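Local coordinates for CalU16 (Micromonospora echinospora, PDB 4FPW), which probably protects its producer from the enediyne calicheamicin by self-sacrifice, being cleaved itself by the activated antibiotic, at residues 86-89 and 90-93; 122-125 and 126-130; 165-168 and 169-173. All coordinates share one frame; numbering follows the deposited sequence.

All three contacts are local, so each closes only a short turn of chain; they follow in series, and none nests within or crosses another. From the N-terminal side, contact 1 (86-93) rounds the link between strands 81-86 and 94-103. Contact 2 (122-130) is an interval of helix 118-138, and contact 3 (165-173) one of helix 161-177. A salt bridge from Lys91 to Glu123 and packing of Trp86 on Trp128 join contacts 1 and 2, tying the hairpin to the first of these helices. Glu129 and Trp173 join contacts 2 and 3, tying the two helices together. Contacts 1 and 3 do not touch, their nearest atoms being about 13 Å apart.

Contact 1. Residues 86-89 and 90-93; sequences WVYE and GKPD
Tyr88 and Lys91 close a tight turn through one direct backbone hydrogen bond: Lys91 N lies 2.8 Å from Tyr88 O, with an N-H...O angle of 148° and the donor tilted from the carbonyl plane. A second set of polar links runs through water 1. It accepts from Tyr88 N at 2.8 Å, and it sits 2.9 Å from Lys91 O and 2.7 Å from Asp93 OD1 in positions suited to donating, although acceptors around it outnumber its protons. The water can thus link the Asp93 carboxylate to the backbone on both arms of the loop. Residues Tyr88 to Lys91 form a type I beta turn at the end of the beta hairpin made by strands 81-86 and 94-103; backbone bonding of Trp86 with Ser94 marks where strand pairing resumes. Side-chain packing is slight. Lys91 CG meets the edge of the Tyr88 ring in its plane, 3.7 Å from Tyr88 CD2. The lysine chain bends at CB-CG (chi2 -68°), and beyond CG it runs extended, away from the turn, to a salt bridge between NZ and Glu123 on helix 118-138. Across the loop mouth, Val87 CB rests 3.9 Å from Asp93 OD1.

Contact 2. Residues 122-125 and 126-130; sequences VEVG and VGWEM
Trp128 lies beside Val124 one helical turn earlier, the two side chains pointing the same way. Its CB stands 3.6 Å from Val124 O, the acceptor for its own amide: Trp128 N reaches Val124 O at 2.7 Å with an N-H...O angle of 165°. With CG anti to its carbonyl carbon (chi1 -75°), the five-membered ring is carried back toward that oxygen, and Trp128 CD1 comes within 3.1 Å of Val124 O in an oblique approach. The same CD1 meets Val124 CG1 at 3.7 Å, the methyl lying in the plane of the indole at its edge. Next along the ring, Trp128 NE1 passes 3.9 Å from Val124 CG1 and gives its hydrogen bond to ND1 of His113 on strand 106-115, while the six-membered ring meets Trp86. The backbone bonds between vary: Val126 N to Val122 O is nearly straight at 171°, whereas Gly127 N approaches Glu123 O from above the carbonyl plane. Helix 118-138 is the long helix packed on the curved antiparallel sheet in the helix-grip fold of the Bet v 1-like clan. On another side, Glu129 N bonds Gly125 O at 3.1 Å, and the buried carboxylate continues to Arg8 and Trp173. The cationic Arg8 at OE2 and the indole N-H of Trp173 at OE1 would probably favour the ionised form of Glu129.

Contact 3. Residues 165-168 and 169-173; sequences ISQE and RGEAW
Ser166 and Gly170 share the shortest of four successive i to i+4 backbone hydrogen bonds, with Gly170 N 2.9 Å from Ser166 O. Ala172 N follows at 3.0 Å from Glu168 O, with its donor nearly in line with the carbonyl, and Glu171 N at 3.1 Å from Gln167 O. The bond from Arg169 N to Ile165 O is longest, 3.2 Å, and its donor stands above the carbonyl plane, 43° out of it. Charged side chains carry the polar contacts outward: Arg169 NH2 makes a salt bridge with Asp133 on helix 118-138, while its NE makes a long, weak ion pair with Glu129. Glu168 makes its salt bridge with Arg164, within helix 161-177. This is the last helix of the chain, whose Ile165, Ser166 and Arg169 touch Met130, and whose Trp173 touches Val126, of helix 118-138; Trp173 also reaches strands 7-15 and 20-29, and Arg169 and Ala172 touch Arg8.

Packing within the helix centres on Ile165 and Arg169, which run side by side. The arginine chain is extended from CG to NE, which lays the guanidinium alongside the isoleucine. Ile165 CG2 then sits over the centre of one guanidinium face, 3.5 Å above the plane and 3.6 Å from Arg169 CZ. Because the methyl approaches from over the face, the N-H groups, which lie in the plane, can still point sidelong to the acidic groups of helix 118-138. Nearer the backbone, Arg169 CG presses on Ile165 O at 3.2 Å. On the exposed flank Gln167 and Glu171 also run abreast, but loosely: Gln167 CG is 4.1 Å from Glu171 OE2, and the amide and carboxylate planes are turned 54° apart.

Contact 1. Residues 86-89 and 90-93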
loop_
_atom_site.group_PDB
_atom_site.type_symbol
_atom_site.label_atom_id
_atom_site.label_comp_id
_atom_site.label_asym_id
_atom_site.label_seq_id
_atom_site.Cartn_x
_atom_site.Cartn_y
_atom_site.Cartn_z
ATOM N N TRP A 86 -2.783 -10.466 1.819
ATOM C CA TRP A 86 -3.919 -9.579 1.739
ATOM C C TRP A 86 -5.158 -10.372 1.301
ATOM O O TRP A 86 -5.342 -10.655 0.103
ATOM C CB TRP A 86 -3.591 -8.453 0.761
ATOM C CG TRP A 86 -4.519 -7.317 0.820
ATOM C CD1 TRP A 86 -5.643 -7.139 0.075
ATOM C CD2 TRP A 86 -4.413 -6.182 1.674
ATOM N NE1 TRP A 86 -6.266 -5.962 0.426
ATOM C CE2 TRP A 86 -5.522 -5.351 1.402
ATOM C CE3 TRP A 86 -3.485 -5.784 2.652
ATOM C CZ2 TRP A 86 -5.728 -4.149 2.061
ATOM C CZ3 TRP A 86 -3.677 -4.583 3.295
ATOM C CH2 TRP A 86 -4.793 -3.770 2.996
ATOM N N VAL A 87 -5.995 -10.743 2.278
ATOM C CA VAL A 87 -7.175 -11.566 1.990
ATOM C C VAL A 87 -8.469 -10.741 2.104
ATOM O O VAL A 87 -8.645 -9.992 3.068
ATOM C CB VAL A 87 -7.211 -12.919 2.783
ATOM C CG1 VAL A 87 -6.133 -13.023 3.862
ATOM C CG2 VAL A 87 -8.601 -13.213 3.347
ATOM N N TYR A 88 -9.334 -10.857 1.086
ATOM C CA TYR A 88 -10.608 -10.140 1.045
ATOM C C TYR A 88 -11.731 -10.970 0.384
ATOM O O TYR A 88 -11.533 -11.639 -0.634
ATOM C CB TYR A 88 -10.456 -8.774 0.363
ATOM C CG TYR A 88 -11.636 -7.826 0.584
ATOM C CD1 TYR A 88 -11.873 -7.254 1.830
ATOM C CD2 TYR A 88 -12.518 -7.504 -0.461
ATOM C CE1 TYR A 88 -12.947 -6.395 2.041
ATOM C CE2 TYR A 88 -13.588 -6.641 -0.269
ATOM C CZ TYR A 88 -13.801 -6.084 0.982
ATOM O OH TYR A 88 -14.874 -5.234 1.171
ATOM N N GLU A 89 -12.916 -10.884 0.969
ATOM C CA GLU A 89 -14.009 -11.842 0.745
ATOM C C GLU A 89 -14.214 -12.402 -0.686
ATOM O O GLU A 89 -14.100 -13.625 -0.919
ATOM C CB GLU A 89 -15.317 -11.224 1.260
ATOM C CG GLU A 89 -16.590 -12.000 0.953
ATOM C CD GLU A 89 -16.624 -13.360 1.613
ATOM O OE1 GLU A 89 -17.556 -13.594 2.418
ATOM O OE2 GLU A 89 -15.728 -14.189 1.327
ATOM N N GLY A 90 -14.557 -11.532 -1.630
ATOM C CA GLY A 90 -14.846 -11.997 -2.989
ATOM C C GLY A 90 -13.607 -12.095 -3.867
ATOM O O GLY A 90 -13.726 -12.325 -5.069
ATOM N N LYS A 91 -12.424 -11.959 -3.257
ATOM C CA LYS A 91 -11.194 -11.669 -3.974
ATOM C C LYS A 91 -10.164 -12.788 -3.890
ATOM O O LYS A 91 -10.140 -13.516 -2.908
ATOM C CB LYS A 91 -10.563 -10.395 -3.401
ATOM C CG LYS A 91 -11.395 -9.133 -3.578
ATOM C CD LYS A 91 -11.472 -8.741 -5.046
ATOM C CE LYS A 91 -12.073 -7.358 -5.260
ATOM N NZ LYS A 91 -11.965 -6.944 -6.699
ATOM N N PRO A 92 -9.291 -12.902 -4.919
ATOM C CA PRO A 92 -8.122 -13.765 -4.818
ATOM C C PRO A 92 -7.170 -13.142 -3.842
ATOM O O PRO A 92 -7.336 -11.982 -3.515
ATOM C CB PRO A 92 -7.532 -13.756 -6.225
ATOM C CG PRO A 92 -8.010 -12.489 -6.836
ATOM C CD PRO A 92 -9.352 -12.215 -6.224
ATOM N N ASP A 93 -6.217 -13.922 -3.354
ATOM C CA ASP A 93 -5.305 -13.449 -2.332
ATOM C C ASP A 93 -4.262 -12.608 -3.033
ATOM O O ASP A 93 -3.930 -12.840 -4.196
ATOM C CB ASP A 93 -4.683 -14.608 -1.523
ATOM C CG ASP A 93 -5.631 -15.154 -0.433
ATOM O OD1 ASP A 93 -6.860 -14.942 -0.538
ATOM O OD2 ASP A 93 -5.145 -15.785 0.541
HETATM O O HOH W 1 -8.558 -12.863 -0.629
#

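Contact 2. Residues 122-125 and 126-130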
loop_
_atom_site.group_PDB
_atom_site.type_symbol
_atom_site.label_atom_id
_atom_site.label_comp_id
_atom_site.label_asym_id
_atom_site.label_seq_id
_atom_site.Cartn_x
_atom_site.Cartn_y
_atom_site.Cartn_z
ATOM N N VAL A 122 -6.399 -1.918 -10.649
ATOM C CA VAL A 122 -6.912 -0.567 -10.557
ATOM C C VAL A 122 -7.345 -0.309 -9.115
ATOM O O VAL A 122 -6.704 0.489 -8.412
ATOM C CB VAL A 122 -8.098 -0.355 -11.515
ATOM C CG1 VAL A 122 -8.582 1.088 -11.463
ATOM C CG2 VAL A 122 -7.711 -0.731 -12.941
ATOM N N GLU A 123 -8.380 -1.042 -8.674
ATOM C CA GLU A 123 -9.043 -0.855 -7.369
ATOM C C GLU A 123 -8.118 -0.631 -6.188
ATOM O O GLU A 123 -8.459 0.065 -5.227
ATOM C CB GLU A 123 -9.923 -2.058 -7.057
ATOM C CG GLU A 123 -11.177 -2.090 -7.908
ATOM C CD GLU A 123 -11.984 -3.356 -7.758
ATOM O OE1 GLU A 123 -11.531 -4.300 -7.063
ATOM O OE2 GLU A 123 -13.087 -3.394 -8.343
ATOM N N VAL A 124 -6.943 -1.222 -6.271
ATOM C CA VAL A 124 -5.999 -1.220 -5.184
ATOM C C VAL A 124 -5.018 -0.038 -5.318
ATOM O O VAL A 124 -4.778 0.694 -4.349
ATOM C CB VAL A 124 -5.353 -2.614 -5.152
ATOM C CG1 VAL A 124 -3.900 -2.572 -4.783
ATOM C CG2 VAL A 124 -6.134 -3.521 -4.208
ATOM N N GLY A 125 -4.487 0.169 -6.523
ATOM C CA GLY A 125 -3.703 1.358 -6.826
ATOM C C GLY A 125 -4.409 2.613 -6.371
ATOM O O GLY A 125 -3.838 3.424 -5.644
ATOM N N VAL A 126 -5.664 2.758 -6.778
ATOM C CA VAL A 126 -6.463 3.902 -6.375
ATOM C C VAL A 126 -6.676 3.909 -4.861
ATOM O O VAL A 126 -6.523 4.932 -4.225
ATOM C CB VAL A 126 -7.828 3.925 -7.100
ATOM C CG1 VAL A 126 -8.687 5.071 -6.593
ATOM C CG2 VAL A 126 -7.645 4.037 -8.610
ATOM N N GLY A 127 -6.999 2.753 -4.286
ATOM C CA GLY A 127 -7.286 2.647 -2.873
ATOM C C GLY A 127 -6.115 3.015 -2.010
ATOM O O GLY A 127 -6.283 3.650 -0.968
ATOM N N TRP A 128 -4.922 2.623 -2.421
ATOM C CA TRP A 128 -3.730 3.050 -1.687
ATOM C C TRP A 128 -3.429 4.524 -1.865
ATOM O O TRP A 128 -2.967 5.184 -0.936
ATOM C CB TRP A 128 -2.507 2.227 -2.070
ATOM C CG TRP A 128 -2.578 0.896 -1.464
ATOM C CD1 TRP A 128 -2.831 -0.269 -2.101
ATOM C CD2 TRP A 128 -2.456 0.580 -0.072
ATOM N NE1 TRP A 128 -2.856 -1.293 -1.205
ATOM C CE2 TRP A 128 -2.621 -0.807 0.050
ATOM C CE3 TRP A 128 -2.186 1.334 1.078
ATOM C CZ2 TRP A 128 -2.538 -1.476 1.280
ATOM C CZ3 TRP A 128 -2.108 0.673 2.307
ATOM C CH2 TRP A 128 -2.280 -0.721 2.392
ATOM N N GLU A 129 -3.677 5.044 -3.056
ATOM C CA GLU A 129 -3.392 6.454 -3.311
ATOM C C GLU A 129 -4.229 7.335 -2.411
ATOM O O GLU A 129 -3.708 8.291 -1.841
ATOM C CB GLU A 129 -3.649 6.809 -4.762
ATOM C CG GLU A 129 -2.437 6.633 -5.649
ATOM C CD GLU A 129 -2.736 7.047 -7.068
ATOM O OE1 GLU A 129 -3.304 6.240 -7.826
ATOM O OE2 GLU A 129 -2.444 8.191 -7.430
HETATM N N MSE A 130 -5.515 7.001 -2.272
HETATM C CA MSE A 130 -6.421 7.741 -1.384
HETATM C C MSE A 130 -5.876 7.689 0.012
HETATM O O MSE A 130 -5.838 8.695 0.727
HETATM C CB MSE A 130 -7.814 7.124 -1.337
HETATM C CG MSE A 130 -8.538 7.096 -2.685
HETATM SE SE MSE A 130 -8.917 8.918 -3.379
HETATM C CE MSE A 130 -9.260 8.216 -5.145
#

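Contact 3. Residues 165-168 and 169-173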
loop_
_atom_site.group_PDB
_atom_site.type_symbol
_atom_site.label_atom_id
_atom_site.label_comp_id
_atom_site.label_asym_id
_atom_site.label_seq_id
_atom_site.Cartn_x
_atom_site.Cartn_y
_atom_site.Cartn_z
ATOM N N ILE A 165 -11.492 12.656 -7.782
ATOM C CA ILE A 165 -10.127 12.182 -7.560
ATOM C C ILE A 165 -10.021 10.646 -7.682
ATOM O O ILE A 165 -8.991 10.120 -8.111
ATOM C CB ILE A 165 -9.600 12.643 -6.191
ATOM C CG1 ILE A 165 -9.485 14.177 -6.159
ATOM C CG2 ILE A 165 -8.257 12.007 -5.894
ATOM C CD1 ILE A 165 -9.309 14.766 -4.781
ATOM N N SER A 166 -11.078 9.922 -7.307
ATOM C CA SER A 166 -11.086 8.461 -7.446
ATOM C C SER A 166 -11.154 8.104 -8.903
ATOM O O SER A 166 -10.429 7.245 -9.383
ATOM C CB SER A 166 -12.238 7.834 -6.628
ATOM O OG SER A 166 -12.964 6.851 -7.363
ATOM N N GLN A 167 -12.012 8.811 -9.606
ATOM C CA GLN A 167 -12.265 8.547 -11.009
ATOM C C GLN A 167 -11.100 8.887 -11.956
ATOM O O GLN A 167 -10.831 8.134 -12.888
ATOM C CB GLN A 167 -13.522 9.306 -11.387
ATOM C CG GLN A 167 -13.819 9.436 -12.856
ATOM C CD GLN A 167 -15.146 10.123 -13.021
ATOM O OE1 GLN A 167 -15.418 11.110 -12.330
ATOM N NE2 GLN A 167 -16.009 9.580 -13.887
ATOM N N GLU A 168 -10.410 10.000 -11.724
ATOM C CA GLU A 168 -9.203 10.323 -12.507
ATOM C C GLU A 168 -8.158 9.294 -12.235
ATOM O O GLU A 168 -7.629 8.697 -13.166
ATOM C CB GLU A 168 -8.623 11.685 -12.152
ATOM C CG GLU A 168 -9.421 12.829 -12.719
ATOM C CD GLU A 168 -8.928 14.182 -12.247
ATOM O OE1 GLU A 168 -7.851 14.268 -11.613
ATOM O OE2 GLU A 168 -9.646 15.170 -12.503
ATOM N N ARG A 169 -7.862 9.082 -10.957
ATOM C CA ARG A 169 -6.850 8.107 -10.564
ATOM C C ARG A 169 -7.151 6.729 -11.168
ATOM O O ARG A 169 -6.251 6.040 -11.612
ATOM C CB ARG A 169 -6.700 8.045 -9.036
ATOM C CG ARG A 169 -5.965 9.250 -8.449
ATOM C CD ARG A 169 -5.788 9.172 -6.932
ATOM N NE ARG A 169 -5.094 10.333 -6.368
ATOM C CZ ARG A 169 -5.038 10.665 -5.071
ATOM N NH1 ARG A 169 -5.641 9.935 -4.135
ATOM N NH2 ARG A 169 -4.362 11.748 -4.699
ATOM N N GLY A 170 -8.413 6.342 -11.220
ATOM C CA GLY A 170 -8.786 5.096 -11.880
ATOM C C GLY A 170 -8.449 5.071 -13.362
ATOM O O GLY A 170 -7.981 4.060 -13.880
ATOM N N GLU A 171 -8.694 6.180 -14.055
ATOM C CA GLU A 171 -8.321 6.293 -15.476
ATOM C C GLU A 171 -6.804 6.133 -15.690
ATOM O O GLU A 171 -6.366 5.479 -16.639
ATOM C CB GLU A 171 -8.803 7.622 -16.062
ATOM C CG GLU A 171 -10.281 7.638 -16.422
ATOM C CD GLU A 171 -10.826 9.042 -16.608
ATOM O OE1 GLU A 171 -10.025 9.982 -16.828
ATOM O OE2 GLU A 171 -12.062 9.207 -16.532
ATOM N N ALA A 172 -6.013 6.705 -14.793
ATOM C CA ALA A 172 -4.559 6.565 -14.856
ATOM C C ALA A 172 -4.082 5.121 -14.721
ATOM O O ALA A 172 -3.280 4.652 -15.531
ATOM C CB ALA A 172 -3.901 7.428 -13.792
ATOM N N TRP A 173 -4.569 4.412 -13.711
ATOM C CA TRP A 173 -4.247 2.990 -13.574
ATOM C C TRP A 173 -4.864 2.153 -14.716
ATOM O O TRP A 173 -4.209 1.270 -15.274
ATOM C CB TRP A 173 -4.726 2.474 -12.237
ATOM C CG TRP A 173 -3.977 3.002 -11.074
ATOM C CD1 TRP A 173 -4.450 3.834 -10.113
ATOM C CD2 TRP A 173 -2.630 2.708 -10.724
ATOM N NE1 TRP A 173 -3.485 4.069 -9.168
ATOM C CE2 TRP A 173 -2.351 3.395 -9.527
ATOM C CE3 TRP A 173 -1.630 1.923 -11.300
ATOM C CZ2 TRP A 173 -1.113 3.329 -8.898
ATOM C CZ3 TRP A 173 -0.410 1.848 -10.673
ATOM C CH2 TRP A 173 -0.155 2.559 -9.480
#